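Dally-like protein (Drosophila melanogaster, PDB 3ODN) probably acts as a GPI-anchored, heparan sulfate-bearing cell-surface proteoglycan of the glypican family, with a part in hedgehog signalling. Local coordinates at residues E163-C168 and R314-C319; V134-V139 and V188-S193; A235-T240 and G445-R450; K242-Y247 and S435-G440. The protein carries 2 engineered substitutions. All blocks are in the same frame, centred on the assembly; numbering follows the deposited sequence.

Interaction 1 of 4, residues E163-C168 and R314-C319; sequences ENYMRC and RVFQGC
Cys168 and Cys319 form a disulfide that ties helix 163-176 to the residue just beyond helix 308-318, near one end of the elongated, all-helical glypican core. The axes of the two helical segments pass 10.9 Å apart at 118°, and the ring of Tyr165 bridges from the first helix to the end of the second. With CG anti to the backbone N (chi1 -162°), the ring reaches across beside the disulfide. Cys319 is seated on one of its faces: CB sits 3.9 Å from the centroid of the Tyr165 ring in a CH-pi contact, and SG of the same cysteine adds a sulfur-aromatic contact over that face. Further out, Tyr165 OH reaches the second helix, 3.2 Å from Phe316 CD1 and 4.0 Å from Val315 CG1, while the two aromatic side chains cross at about a right angle. The hydroxyl is hydrogen-bonded to Gly320 O, and Phe316 in turn packs edge-to-face with Tyr159. A leucine in place of Tyr165 would probably leave Gly320 O without its hydroxyl partner and open a gap beneath Cys319. The bond from Cys168 SG to Cys319 SG measures 2.0 Å, with a relaxed chi3 of -93°.

Interaction 2 of 4, residues V134-V139 and V188-S193; sequences VDLLEV and VQIKRS
Leu137 lies against the aliphatic part of Lys191, so that a leucine from the first turn of helix 136-155 packs on a lysine stem of helix 182-214. The two side chains run past each other at a slant, and three leucine atoms share the contact: CD2 approaches Lys191 CB at 3.9 Å, CG lies over CB and CG of the lysine, and Leu137 CD1 comes to 4.1 Å from Lys191 CD. Lys191 starts with CG anti to its own backbone N (chi1 -174°) and then bends at chi2 (-125°) and again at chi4. The bent chain carries its CB, CG and CD methylenes across the leucine, while NZ makes a salt bridge with Asp500 near the C-terminal end of the modelled chain. Cut back to an alanine, Leu137 would probably leave these methylenes without their apolar cover and the lysine stem freer to turn.

Leu136, one residue earlier, packs deeper. Its CD1 meets the backbone of the second helix, 4.1 Å from Lys191 CA, and its other methyl, CD2, lies 4.2 Å from Ile190 CG2. Both leucines follow Asp135, the N-cap residue, whose OD1 accepts a weak bond from Leu137 N and marks where the helix starts.

Around this pair the helical bundle closes in: Leu136 also touches Phe194 further along helix 182-214, Val139 turns to Leu121 and Glu124 of helix 115-131, and Ile190 rests on Val289 of the short helix 287-290.

Interaction 3 of 4, residues A235-T240 and G445-R450; sequences ACKGYT and GHTIDR
Lys237 and Tyr239 meet residues 446-448 in a contact between two irregular loops at the protein surface, far from the centre of the chain; one loop joins helix 222-231 to helix 245-255, the other follows helix 422-428. Its apolar half is Ile448 on the ring of Tyr239. The end of the isoleucine lies over one face, CD1 standing 3.5 Å from the centroid of the Tyr239 ring and only 20° off its normal, which makes this a CH-pi contact. The methyl is shifted from the middle of the ring toward CG and CD2. On the opposite face sits the carbonyl oxygen of Lys237, so the ring is held between its own loop and the other one. These loops belong to the cysteine-rich end of the glypican core, where Cys244 and Cys442 form a disulfide not far along the chain from each of the two segments. The polar half of the contact is a hydrogen bond from Lys237 NZ to His446 O, 2.8 Å long, with the donor tilted 28° from the carbonyl plane. Lys237 reaches it by a bend at chi3 (94°), which turns CE and NZ toward the oxygen; CD also lies near it. Between the two halves, Thr447 CG2 lies 3.4 Å from Tyr239 OH. Asn444 OD1 steadies this part of the second loop by accepting from the backbone N of both His446 and Thr447.

Interaction 4 of 4, residues K242-Y247 and S435-G440; sequences KPCTNY and SSDVDG
The carbonyl of Ser435 is gripped twice by Thr245, from two different directions relative to its plane. Thr245 N donates to Ser435 O at 2.6 Å, from only 21° off that plane. Thr245 OG1 instead comes in from above it, 83° out of the plane, and donates to the same Ser435 O at 2.7 Å. The hydroxyl is put there by chi1, -55°, which sets OG1 beside the backbone N of Thr245 so that both donors of the residue converge on one oxygen. Cys244 CA adds a CH...O contact to Ser435 O at 3.3 Å. The threonine hydroxyl is also hydrogen-bonded to Ser434 OG, so it links two successive residues of this loop.

A second backbone bond runs the other way, from Ser435 N to Pro243 O, 2.9 Å long and fairly straight. With the bond from Thr245 N it brackets Cys244, which makes Cys244 and Ser435 a single beta bridge with their CA atoms 5.0 Å apart. The carboxylate of Asp437 comes near the sulfur, Cys244 SG lying 4.0 Å from Asp437 OD2, but that oxygen accepts its hydrogen bond from Tyr451 N.

Cys244 is the N-cap residue of helix 245-255, so Ser435 O takes up the N-H of the helix's first residue. An isolated beta bridge at a helix start, with a disulfide from the same cysteine to Cys442 of the same loop as Ser435, thus joins loop to helix in the cysteine-rich lobe of this glypican core.

In the fold
From the N-terminal side, interaction 2 closes first, joining the start of helix 136-155 to helix 182-214. Helix 163-176 lies within that loop, but its partner in interaction 1 comes much later, at the C-terminal end of helix 308-318, so interactions 1 and 2 cross. Before interaction 1 closes, residues 235-240 and 242-247 have opened interactions 3 and 4, which therefore cross it too. Interaction 4 is nested inside the loop closed by interaction 3; both span the unmodelled residues 322-397 and join the region from helix 222-231 to the start of helix 245-255 with the loop after helix 422-428. Their centres are about 11 Å apart; those of interactions 1 and 3, about 93 Å.

Interaction 1 of 4, residues E163-C168 and R314-C319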
loop_
_atom_site.group_PDB
_atom_site.type_symbol
_atom_site.label_atom_id
_atom_site.label_comp_id
_atom_site.label_asym_id
_atom_site.label_seq_id
_atom_site.Cartn_x
_atom_site.Cartn_y
_atom_site.Cartn_z
ATOM N N GLU A 163 17.616 42.896 8.197
ATOM C CA GLU A 163 16.501 42.139 7.628
ATOM C C GLU A 163 16.367 42.333 6.102
ATOM O O GLU A 163 16.084 41.365 5.387
ATOM C CB GLU A 163 15.185 42.504 8.341
ATOM C CG GLU A 163 14.147 41.384 8.303
ATOM C CD GLU A 163 12.745 41.712 8.787
ATOM O OE1 GLU A 163 12.602 42.524 9.732
ATOM O OE2 GLU A 163 11.786 41.119 8.242
ATOM N N ASN A 164 16.572 43.574 5.616
ATOM C CA ASN A 164 16.481 43.920 4.191
ATOM C C ASN A 164 17.583 43.255 3.380
ATOM O O ASN A 164 17.315 42.806 2.262
ATOM C CB ASN A 164 16.496 45.438 3.975
ATOM C CG ASN A 164 15.395 46.185 4.697
ATOM O OD1 ASN A 164 14.198 45.952 4.479
ATOM N ND2 ASN A 164 15.784 47.122 5.555
ATOM N N TYR A 165 18.813 43.163 3.951
ATOM C CA TYR A 165 19.936 42.510 3.272
ATOM C C TYR A 165 19.696 40.998 3.131
ATOM O O TYR A 165 19.770 40.486 2.016
ATOM C CB TYR A 165 21.300 42.796 3.942
ATOM C CG TYR A 165 22.474 42.509 3.022
ATOM C CD1 TYR A 165 23.061 43.523 2.272
ATOM C CD2 TYR A 165 22.969 41.216 2.871
ATOM C CE1 TYR A 165 24.126 43.263 1.411
ATOM C CE2 TYR A 165 24.017 40.939 1.995
ATOM C CZ TYR A 165 24.588 41.963 1.261
ATOM O OH TYR A 165 25.629 41.697 0.405
ATOM N N MET A 166 19.385 40.305 4.249
ATOM C CA MET A 166 19.145 38.860 4.278
ATOM C C MET A 166 17.987 38.376 3.399
ATOM O O MET A 166 18.044 37.252 2.908
ATOM C CB MET A 166 19.083 38.310 5.711
ATOM C CG MET A 166 20.433 38.368 6.460
ATOM S SD MET A 166 21.923 37.859 5.530
ATOM C CE MET A 166 21.648 36.092 5.374
ATOM N N ARG A 167 16.981 39.250 3.145
ATOM C CA ARG A 167 15.843 38.970 2.268
ATOM C C ARG A 167 16.316 38.874 0.814
ATOM O O ARG A 167 15.815 38.027 0.071
ATOM C CB ARG A 167 14.762 40.054 2.407
ATOM C CG ARG A 167 13.600 39.650 3.304
ATOM C CD ARG A 167 12.482 40.681 3.305
ATOM N NE ARG A 167 12.604 41.623 4.424
ATOM C CZ ARG A 167 12.717 42.942 4.293
ATOM N NH1 ARG A 167 12.715 43.502 3.089
ATOM N NH2 ARG A 167 12.827 43.713 5.368
ATOM N N CYS A 168 17.295 39.733 0.422
ATOM C CA CYS A 168 17.911 39.775 -0.918
ATOM C C CYS A 168 18.712 38.488 -1.157
ATOM O O CYS A 168 18.692 37.935 -2.258
ATOM C CB CYS A 168 18.788 41.020 -1.066
ATOM S SG CYS A 168 19.879 41.012 -2.520
ATOM N N ARG A 314 29.378 36.570 -5.387
ATOM C CA ARG A 314 28.152 36.550 -6.194
ATOM C C ARG A 314 26.983 37.231 -5.465
ATOM O O ARG A 314 26.121 37.821 -6.120
ATOM C CB ARG A 314 27.770 35.114 -6.565
ATOM C CG ARG A 314 28.792 34.361 -7.413
ATOM C CD ARG A 314 28.599 32.870 -7.217
ATOM N NE ARG A 314 29.645 32.067 -7.850
ATOM C CZ ARG A 314 29.711 30.743 -7.769
ATOM N NH1 ARG A 314 28.803 30.067 -7.075
ATOM N NH2 ARG A 314 30.686 30.081 -8.381
ATOM N N VAL A 315 26.957 37.142 -4.117
ATOM C CA VAL A 315 25.934 37.767 -3.272
ATOM C C VAL A 315 26.176 39.269 -3.266
ATOM O O VAL A 315 25.239 40.041 -3.478
ATOM C CB VAL A 315 25.893 37.181 -1.824
ATOM C CG1 VAL A 315 24.930 37.963 -0.926
ATOM C CG2 VAL A 315 25.531 35.696 -1.832
ATOM N N PHE A 316 27.443 39.673 -3.042
ATOM C CA PHE A 316 27.885 41.076 -2.968
ATOM C C PHE A 316 27.576 41.922 -4.221
ATOM O O PHE A 316 27.303 43.119 -4.098
ATOM C CB PHE A 316 29.354 41.188 -2.497
ATOM C CG PHE A 316 29.655 40.920 -1.026
ATOM C CD1 PHE A 316 28.634 40.625 -0.123
ATOM C CD2 PHE A 316 30.961 40.966 -0.546
ATOM C CE1 PHE A 316 28.913 40.381 1.229
ATOM C CE2 PHE A 316 31.237 40.730 0.809
ATOM C CZ PHE A 316 30.211 40.450 1.688
ATOM N N GLN A 317 27.565 41.291 -5.410
ATOM C CA GLN A 317 27.203 41.919 -6.691
ATOM C C GLN A 317 25.676 42.170 -6.738
ATOM O O GLN A 317 25.241 43.208 -7.250
ATOM C CB GLN A 317 27.612 41.015 -7.873
ATOM C CG GLN A 317 29.108 40.993 -8.159
ATOM C CD GLN A 317 29.474 39.936 -9.168
ATOM O OE1 GLN A 317 29.067 39.978 -10.336
ATOM N NE2 GLN A 317 30.280 38.975 -8.745
ATOM N N GLY A 318 24.904 41.211 -6.199
ATOM C CA GLY A 318 23.446 41.239 -6.138
ATOM C C GLY A 318 22.857 42.273 -5.198
ATOM O O GLY A 318 21.997 43.056 -5.612
ATOM N N CYS A 319 23.298 42.279 -3.921
ATOM C CA CYS A 319 22.797 43.223 -2.916
ATOM C C CYS A 319 23.754 44.397 -2.691
ATOM O O CYS A 319 23.431 45.515 -3.092
ATOM C CB CYS A 319 22.423 42.532 -1.602
ATOM S SG CYS A 319 21.776 40.842 -1.778
#

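Interaction 2 of 4, residues V134-V139 and V188-S193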
loop_
_atom_site.group_PDB
_atom_site.type_symbol
_atom_site.label_atom_id
_atom_site.label_comp_id
_atom_site.label_asym_id
_atom_site.label_seq_id
_atom_site.Cartn_x
_atom_site.Cartn_y
_atom_site.Cartn_z
ATOM N N VAL A 134 1.508 17.369 5.826
ATOM C CA VAL A 134 2.714 18.116 5.477
ATOM C C VAL A 134 2.965 18.129 3.944
ATOM O O VAL A 134 2.835 17.096 3.306
ATOM C CB VAL A 134 3.930 17.474 6.229
ATOM C CG1 VAL A 134 5.252 18.130 5.854
ATOM C CG2 VAL A 134 3.731 17.482 7.738
ATOM N N ASP A 135 3.358 19.292 3.384
ATOM C CA ASP A 135 3.812 19.418 1.997
ATOM C C ASP A 135 5.335 19.282 2.108
ATOM O O ASP A 135 6.007 20.204 2.601
ATOM C CB ASP A 135 3.440 20.787 1.377
ATOM C CG ASP A 135 3.947 21.030 -0.047
ATOM O OD1 ASP A 135 4.487 20.077 -0.667
ATOM O OD2 ASP A 135 3.779 22.160 -0.552
ATOM N N LEU A 136 5.858 18.124 1.676
ATOM C CA LEU A 136 7.273 17.772 1.750
ATOM C C LEU A 136 8.215 18.642 0.941
ATOM O O LEU A 136 9.328 18.890 1.385
ATOM C CB LEU A 136 7.484 16.290 1.429
ATOM C CG LEU A 136 6.874 15.305 2.422
ATOM C CD1 LEU A 136 6.588 13.970 1.765
ATOM C CD2 LEU A 136 7.725 15.172 3.668
ATOM N N LEU A 137 7.789 19.106 -0.225
ATOM C CA LEU A 137 8.612 19.962 -1.071
ATOM C C LEU A 137 8.799 21.358 -0.505
ATOM O O LEU A 137 9.877 21.921 -0.670
ATOM C CB LEU A 137 8.041 20.032 -2.486
ATOM C CG LEU A 137 8.036 18.728 -3.250
ATOM C CD1 LEU A 137 7.067 18.790 -4.371
ATOM C CD2 LEU A 137 9.426 18.331 -3.692
ATOM N N GLU A 138 7.758 21.903 0.167
ATOM C CA GLU A 138 7.727 23.234 0.817
ATOM C C GLU A 138 8.694 23.235 2.006
ATOM O O GLU A 138 9.517 24.143 2.154
ATOM C CB GLU A 138 6.288 23.527 1.292
ATOM C CG GLU A 138 5.980 24.957 1.723
ATOM C CD GLU A 138 4.491 25.263 1.815
ATOM O OE1 GLU A 138 3.746 24.451 2.412
ATOM O OE2 GLU A 138 4.067 26.317 1.282
ATOM N N VAL A 139 8.595 22.186 2.826
ATOM C CA VAL A 139 9.420 21.889 3.994
ATOM C C VAL A 139 10.932 21.863 3.630
ATOM O O VAL A 139 11.709 22.554 4.286
ATOM C CB VAL A 139 8.887 20.584 4.669
ATOM C CG1 VAL A 139 9.920 19.918 5.579
ATOM C CG2 VAL A 139 7.604 20.869 5.434
ATOM N N VAL A 188 12.989 16.057 -4.234
ATOM C CA VAL A 188 12.215 15.213 -5.139
ATOM C C VAL A 188 12.323 13.745 -4.661
ATOM O O VAL A 188 11.296 13.065 -4.613
ATOM C CB VAL A 188 12.566 15.481 -6.641
ATOM C CG1 VAL A 188 11.927 14.462 -7.579
ATOM C CG2 VAL A 188 12.155 16.898 -7.053
ATOM N N GLN A 189 13.519 13.300 -4.190
ATOM C CA GLN A 189 13.718 11.947 -3.623
ATOM C C GLN A 189 12.892 11.769 -2.353
ATOM O O GLN A 189 12.239 10.761 -2.221
ATOM C CB GLN A 189 15.198 11.652 -3.304
ATOM C CG GLN A 189 16.092 11.412 -4.513
ATOM C CD GLN A 189 17.531 11.199 -4.091
ATOM O OE1 GLN A 189 17.890 10.156 -3.524
ATOM N NE2 GLN A 189 18.393 12.181 -4.349
ATOM N N ILE A 190 12.928 12.746 -1.419
ATOM C CA ILE A 190 12.166 12.715 -0.166
ATOM C C ILE A 190 10.674 12.620 -0.459
ATOM O O ILE A 190 10.015 11.773 0.118
ATOM C CB ILE A 190 12.538 13.914 0.774
ATOM C CG1 ILE A 190 13.859 13.627 1.497
ATOM C CG2 ILE A 190 11.428 14.212 1.820
ATOM C CD1 ILE A 190 14.706 14.824 1.718
ATOM N N LYS A 191 10.143 13.499 -1.321
ATOM C CA LYS A 191 8.736 13.510 -1.713
ATOM C C LYS A 191 8.338 12.129 -2.275
ATOM O O LYS A 191 7.466 11.488 -1.721
ATOM C CB LYS A 191 8.459 14.637 -2.742
ATOM C CG LYS A 191 6.972 14.808 -3.103
ATOM C CD LYS A 191 6.752 14.725 -4.594
ATOM C CE LYS A 191 5.326 14.387 -4.968
ATOM N NZ LYS A 191 4.758 15.345 -5.963
ATOM N N ARG A 192 9.031 11.640 -3.303
ATOM C CA ARG A 192 8.693 10.364 -3.950
ATOM C C ARG A 192 8.748 9.153 -3.056
ATOM O O ARG A 192 7.824 8.338 -3.084
ATOM C CB ARG A 192 9.466 10.173 -5.265
ATOM C CG ARG A 192 9.175 11.276 -6.307
ATOM C CD ARG A 192 9.614 10.831 -7.679
ATOM N NE ARG A 192 9.745 11.917 -8.650
ATOM C CZ ARG A 192 10.551 11.865 -9.707
ATOM N NH1 ARG A 192 11.296 10.788 -9.932
ATOM N NH2 ARG A 192 10.635 12.896 -10.536
ATOM N N SER A 193 9.778 9.066 -2.190
ATOM C CA SER A 193 9.938 7.921 -1.284
ATOM C C SER A 193 9.012 7.976 -0.077
ATOM O O SER A 193 8.504 6.939 0.289
ATOM C CB SER A 193 11.400 7.729 -0.894
ATOM O OG SER A 193 11.937 8.919 -0.348
#

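Interaction 3 of 4, residues A235-T240 and G445-R450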
loop_
_atom_site.group_PDB
_atom_site.type_symbol
_atom_site.label_atom_id
_atom_site.label_comp_id
_atom_site.label_asym_id
_atom_site.label_seq_id
_atom_site.Cartn_x
_atom_site.Cartn_y
_atom_site.Cartn_z
ATOM N N ALA A 235 -29.259 -36.875 -3.593
ATOM C CA ALA A 235 -29.770 -37.837 -2.633
ATOM C C ALA A 235 -31.306 -37.885 -2.686
ATOM O O ALA A 235 -31.891 -38.955 -2.459
ATOM C CB ALA A 235 -29.298 -37.452 -1.241
ATOM N N CYS A 236 -31.951 -36.741 -3.050
ATOM C CA CYS A 236 -33.405 -36.596 -3.219
ATOM C C CYS A 236 -33.974 -37.533 -4.281
ATOM O O CYS A 236 -35.155 -37.843 -4.239
ATOM C CB CYS A 236 -33.772 -35.152 -3.524
ATOM S SG CYS A 236 -34.254 -34.199 -2.075
ATOM N N LYS A 237 -33.149 -37.909 -5.265
ATOM C CA LYS A 237 -33.489 -38.798 -6.360
ATOM C C LYS A 237 -32.871 -40.199 -6.122
ATOM O O LYS A 237 -32.831 -41.029 -7.039
ATOM C CB LYS A 237 -33.030 -38.193 -7.702
ATOM C CG LYS A 237 -33.839 -36.992 -8.178
ATOM C CD LYS A 237 -33.472 -36.593 -9.616
ATOM C CE LYS A 237 -34.375 -37.223 -10.661
ATOM N NZ LYS A 237 -34.125 -36.680 -12.025
ATOM N N GLY A 238 -32.410 -40.435 -4.885
ATOM C CA GLY A 238 -31.814 -41.697 -4.453
ATOM C C GLY A 238 -30.466 -42.002 -5.076
ATOM O O GLY A 238 -30.260 -43.101 -5.609
ATOM N N TYR A 239 -29.553 -41.024 -5.016
ATOM C CA TYR A 239 -28.199 -41.085 -5.569
ATOM C C TYR A 239 -27.126 -40.767 -4.493
ATOM O O TYR A 239 -27.371 -39.951 -3.607
ATOM C CB TYR A 239 -28.056 -40.090 -6.738
ATOM C CG TYR A 239 -29.014 -40.238 -7.908
ATOM C CD1 TYR A 239 -29.379 -39.132 -8.675
ATOM C CD2 TYR A 239 -29.447 -41.493 -8.330
ATOM C CE1 TYR A 239 -30.168 -39.270 -9.816
ATOM C CE2 TYR A 239 -30.271 -41.638 -9.449
ATOM C CZ TYR A 239 -30.631 -40.522 -10.185
ATOM O OH TYR A 239 -31.439 -40.658 -11.285
ATOM N N THR A 240 -25.941 -41.410 -4.595
ATOM C CA THR A 240 -24.817 -41.297 -3.646
ATOM C C THR A 240 -23.619 -40.596 -4.271
ATOM O O THR A 240 -22.612 -40.343 -3.601
ATOM C CB THR A 240 -24.474 -42.680 -3.024
ATOM O OG1 THR A 240 -24.239 -43.644 -4.056
ATOM C CG2 THR A 240 -25.575 -43.202 -2.098
ATOM N N GLY A 445 -27.705 -31.497 -11.387
ATOM C CA GLY A 445 -28.897 -30.662 -11.265
ATOM C C GLY A 445 -30.154 -31.310 -11.816
ATOM O O GLY A 445 -31.261 -30.840 -11.549
ATOM N N HIS A 446 -29.991 -32.402 -12.589
ATOM C CA HIS A 446 -31.075 -33.178 -13.203
ATOM C C HIS A 446 -30.905 -34.644 -12.851
ATOM O O HIS A 446 -31.780 -35.205 -12.203
ATOM C CB HIS A 446 -31.078 -33.012 -14.729
ATOM C CG HIS A 446 -31.228 -31.597 -15.178
ATOM N ND1 HIS A 446 -32.468 -31.060 -15.474
ATOM C CD2 HIS A 446 -30.284 -30.650 -15.369
ATOM C CE1 HIS A 446 -32.242 -29.807 -15.825
ATOM N NE2 HIS A 446 -30.941 -29.508 -15.760
ATOM N N THR A 447 -29.765 -35.262 -13.243
ATOM C CA THR A 447 -29.452 -36.677 -12.988
ATOM C C THR A 447 -27.963 -36.925 -12.769
ATOM O O THR A 447 -27.184 -35.988 -12.559
ATOM C CB THR A 447 -29.894 -37.546 -14.180
ATOM O OG1 THR A 447 -30.180 -36.735 -15.325
ATOM C CG2 THR A 447 -31.039 -38.473 -13.834
ATOM N N ILE A 448 -27.569 -38.212 -12.831
ATOM C CA ILE A 448 -26.181 -38.604 -12.777
ATOM C C ILE A 448 -25.765 -38.570 -14.230
ATOM O O ILE A 448 -26.098 -39.471 -14.993
ATOM C CB ILE A 448 -25.939 -39.956 -12.078
ATOM C CG1 ILE A 448 -26.316 -39.854 -10.600
ATOM C CG2 ILE A 448 -24.465 -40.398 -12.224
ATOM C CD1 ILE A 448 -26.471 -41.123 -9.979
ATOM N N ASP A 449 -25.137 -37.455 -14.635
ATOM C CA ASP A 449 -24.710 -37.254 -16.015
ATOM C C ASP A 449 -23.709 -36.138 -16.065
ATOM O O ASP A 449 -23.451 -35.496 -15.046
ATOM C CB ASP A 449 -25.928 -36.900 -16.904
ATOM C CG ASP A 449 -26.038 -37.645 -18.223
ATOM O OD1 ASP A 449 -24.982 -37.946 -18.832
ATOM O OD2 ASP A 449 -27.177 -37.851 -18.690
ATOM N N ARG A 450 -23.170 -35.878 -17.263
ATOM C CA ARG A 450 -22.223 -34.798 -17.509
ATOM C C ARG A 450 -22.947 -33.456 -17.438
ATOM O O ARG A 450 -24.025 -33.295 -18.014
ATOM C CB ARG A 450 -21.534 -34.964 -18.876
ATOM C CG ARG A 450 -21.108 -36.394 -19.177
ATOM C CD ARG A 450 -20.211 -36.507 -20.393
ATOM N NE ARG A 450 -20.000 -37.905 -20.785
ATOM C CZ ARG A 450 -19.097 -38.715 -20.240
ATOM N NH1 ARG A 450 -18.306 -38.281 -19.268
ATOM N NH2 ARG A 450 -18.974 -39.963 -20.665
#

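Interaction 4 of 4, residues K242-Y247 and S435-G440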
loop_
_atom_site.group_PDB
_atom_site.type_symbol
_atom_site.label_atom_id
_atom_site.label_comp_id
_atom_site.label_asym_id
_atom_site.label_seq_id
_atom_site.Cartn_x
_atom_site.Cartn_y
_atom_site.Cartn_z
ATOM N N LYS A 242 -21.366 -37.653 -5.817
ATOM C CA LYS A 242 -20.993 -36.305 -5.430
ATOM C C LYS A 242 -21.326 -35.301 -6.556
ATOM O O LYS A 242 -21.489 -35.734 -7.690
ATOM C CB LYS A 242 -19.502 -36.261 -5.027
ATOM C CG LYS A 242 -19.314 -36.086 -3.529
ATOM C CD LYS A 242 -19.177 -37.393 -2.776
ATOM C CE LYS A 242 -18.989 -37.143 -1.300
ATOM N NZ LYS A 242 -19.153 -38.389 -0.508
ATOM N N PRO A 243 -21.458 -33.977 -6.295
ATOM C CA PRO A 243 -21.832 -33.057 -7.388
ATOM C C PRO A 243 -20.723 -32.828 -8.403
ATOM O O PRO A 243 -19.565 -32.831 -8.011
ATOM C CB PRO A 243 -22.169 -31.748 -6.656
ATOM C CG PRO A 243 -22.240 -32.097 -5.202
ATOM C CD PRO A 243 -21.327 -33.253 -5.017
ATOM N N CYS A 244 -21.068 -32.617 -9.698
ATOM C CA CYS A 244 -20.087 -32.311 -10.746
ATOM C C CYS A 244 -19.391 -31.010 -10.368
ATOM O O CYS A 244 -20.052 -30.105 -9.860
ATOM C CB CYS A 244 -20.739 -32.224 -12.124
ATOM S SG CYS A 244 -21.480 -33.784 -12.721
ATOM N N THR A 245 -18.059 -30.943 -10.532
ATOM C CA THR A 245 -17.241 -29.787 -10.146
ATOM C C THR A 245 -17.663 -28.465 -10.787
ATOM O O THR A 245 -17.806 -27.476 -10.061
ATOM C CB THR A 245 -15.738 -30.086 -10.257
ATOM O OG1 THR A 245 -15.446 -31.241 -9.490
ATOM C CG2 THR A 245 -14.856 -28.930 -9.743
ATOM N N ASN A 246 -17.843 -28.453 -12.128
ATOM C CA ASN A 246 -18.241 -27.278 -12.919
ATOM C C ASN A 246 -19.644 -26.792 -12.596
ATOM O O ASN A 246 -19.927 -25.603 -12.724
ATOM C CB ASN A 246 -18.010 -27.475 -14.421
ATOM C CG ASN A 246 -16.552 -27.591 -14.819
ATOM O OD1 ASN A 246 -15.624 -27.429 -14.007
ATOM N ND2 ASN A 246 -16.311 -27.843 -16.096
ATOM N N TYR A 247 -20.496 -27.709 -12.099
ATOM C CA TYR A 247 -21.840 -27.425 -11.604
ATOM C C TYR A 247 -21.698 -26.589 -10.304
ATOM O O TYR A 247 -22.201 -25.466 -10.230
ATOM C CB TYR A 247 -22.597 -28.758 -11.379
ATOM C CG TYR A 247 -23.953 -28.662 -10.701
ATOM C CD1 TYR A 247 -24.786 -27.556 -10.903
ATOM C CD2 TYR A 247 -24.434 -29.703 -9.910
ATOM C CE1 TYR A 247 -26.039 -27.474 -10.293
ATOM C CE2 TYR A 247 -25.683 -29.628 -9.298
ATOM C CZ TYR A 247 -26.484 -28.514 -9.497
ATOM O OH TYR A 247 -27.728 -28.451 -8.918
ATOM N N SER A 435 -16.854 -33.882 -7.728
ATOM C CA SER A 435 -16.215 -34.794 -8.678
ATOM C C SER A 435 -16.162 -34.209 -10.096
ATOM O O SER A 435 -16.954 -33.336 -10.429
ATOM C CB SER A 435 -16.948 -36.133 -8.632
ATOM O OG SER A 435 -16.864 -36.892 -9.824
ATOM N N SER A 436 -15.229 -34.680 -10.918
ATOM C CA SER A 436 -15.097 -34.194 -12.291
ATOM C C SER A 436 -16.180 -34.731 -13.259
ATOM O O SER A 436 -16.725 -35.830 -13.097
ATOM C CB SER A 436 -13.690 -34.441 -12.826
ATOM O OG SER A 436 -13.609 -34.245 -14.228
ATOM N N ASP A 437 -16.459 -33.917 -14.276
ATOM C CA ASP A 437 -17.432 -34.129 -15.346
ATOM C C ASP A 437 -17.075 -35.304 -16.258
ATOM O O ASP A 437 -17.983 -35.985 -16.747
ATOM C CB ASP A 437 -17.483 -32.839 -16.196
ATOM C CG ASP A 437 -18.788 -32.597 -16.904
ATOM O OD1 ASP A 437 -18.755 -32.225 -18.098
ATOM O OD2 ASP A 437 -19.840 -32.733 -16.260
ATOM N N VAL A 438 -15.753 -35.510 -16.495
ATOM C CA VAL A 438 -15.112 -36.467 -17.416
ATOM C C VAL A 438 -15.703 -37.861 -17.550
ATOM O O VAL A 438 -15.587 -38.443 -18.628
ATOM C CB VAL A 438 -13.554 -36.501 -17.370
ATOM C CG1 VAL A 438 -12.949 -35.109 -17.496
ATOM C CG2 VAL A 438 -13.027 -37.223 -16.134
ATOM N N ASP A 439 -16.300 -38.412 -16.476
ATOM C CA ASP A 439 -16.873 -39.772 -16.464
ATOM C C ASP A 439 -18.407 -39.819 -16.460
ATOM O O ASP A 439 -18.982 -40.878 -16.704
ATOM C CB ASP A 439 -16.313 -40.571 -15.271
ATOM C CG ASP A 439 -16.735 -40.091 -13.889
ATOM O OD1 ASP A 439 -17.220 -38.931 -13.769
ATOM O OD2 ASP A 439 -16.549 -40.846 -12.928
ATOM N N GLY A 440 -19.046 -38.695 -16.132
ATOM C CA GLY A 440 -20.504 -38.580 -16.064
ATOM C C GLY A 440 -21.121 -39.239 -14.849
ATOM O O GLY A 440 -22.328 -39.478 -14.815
#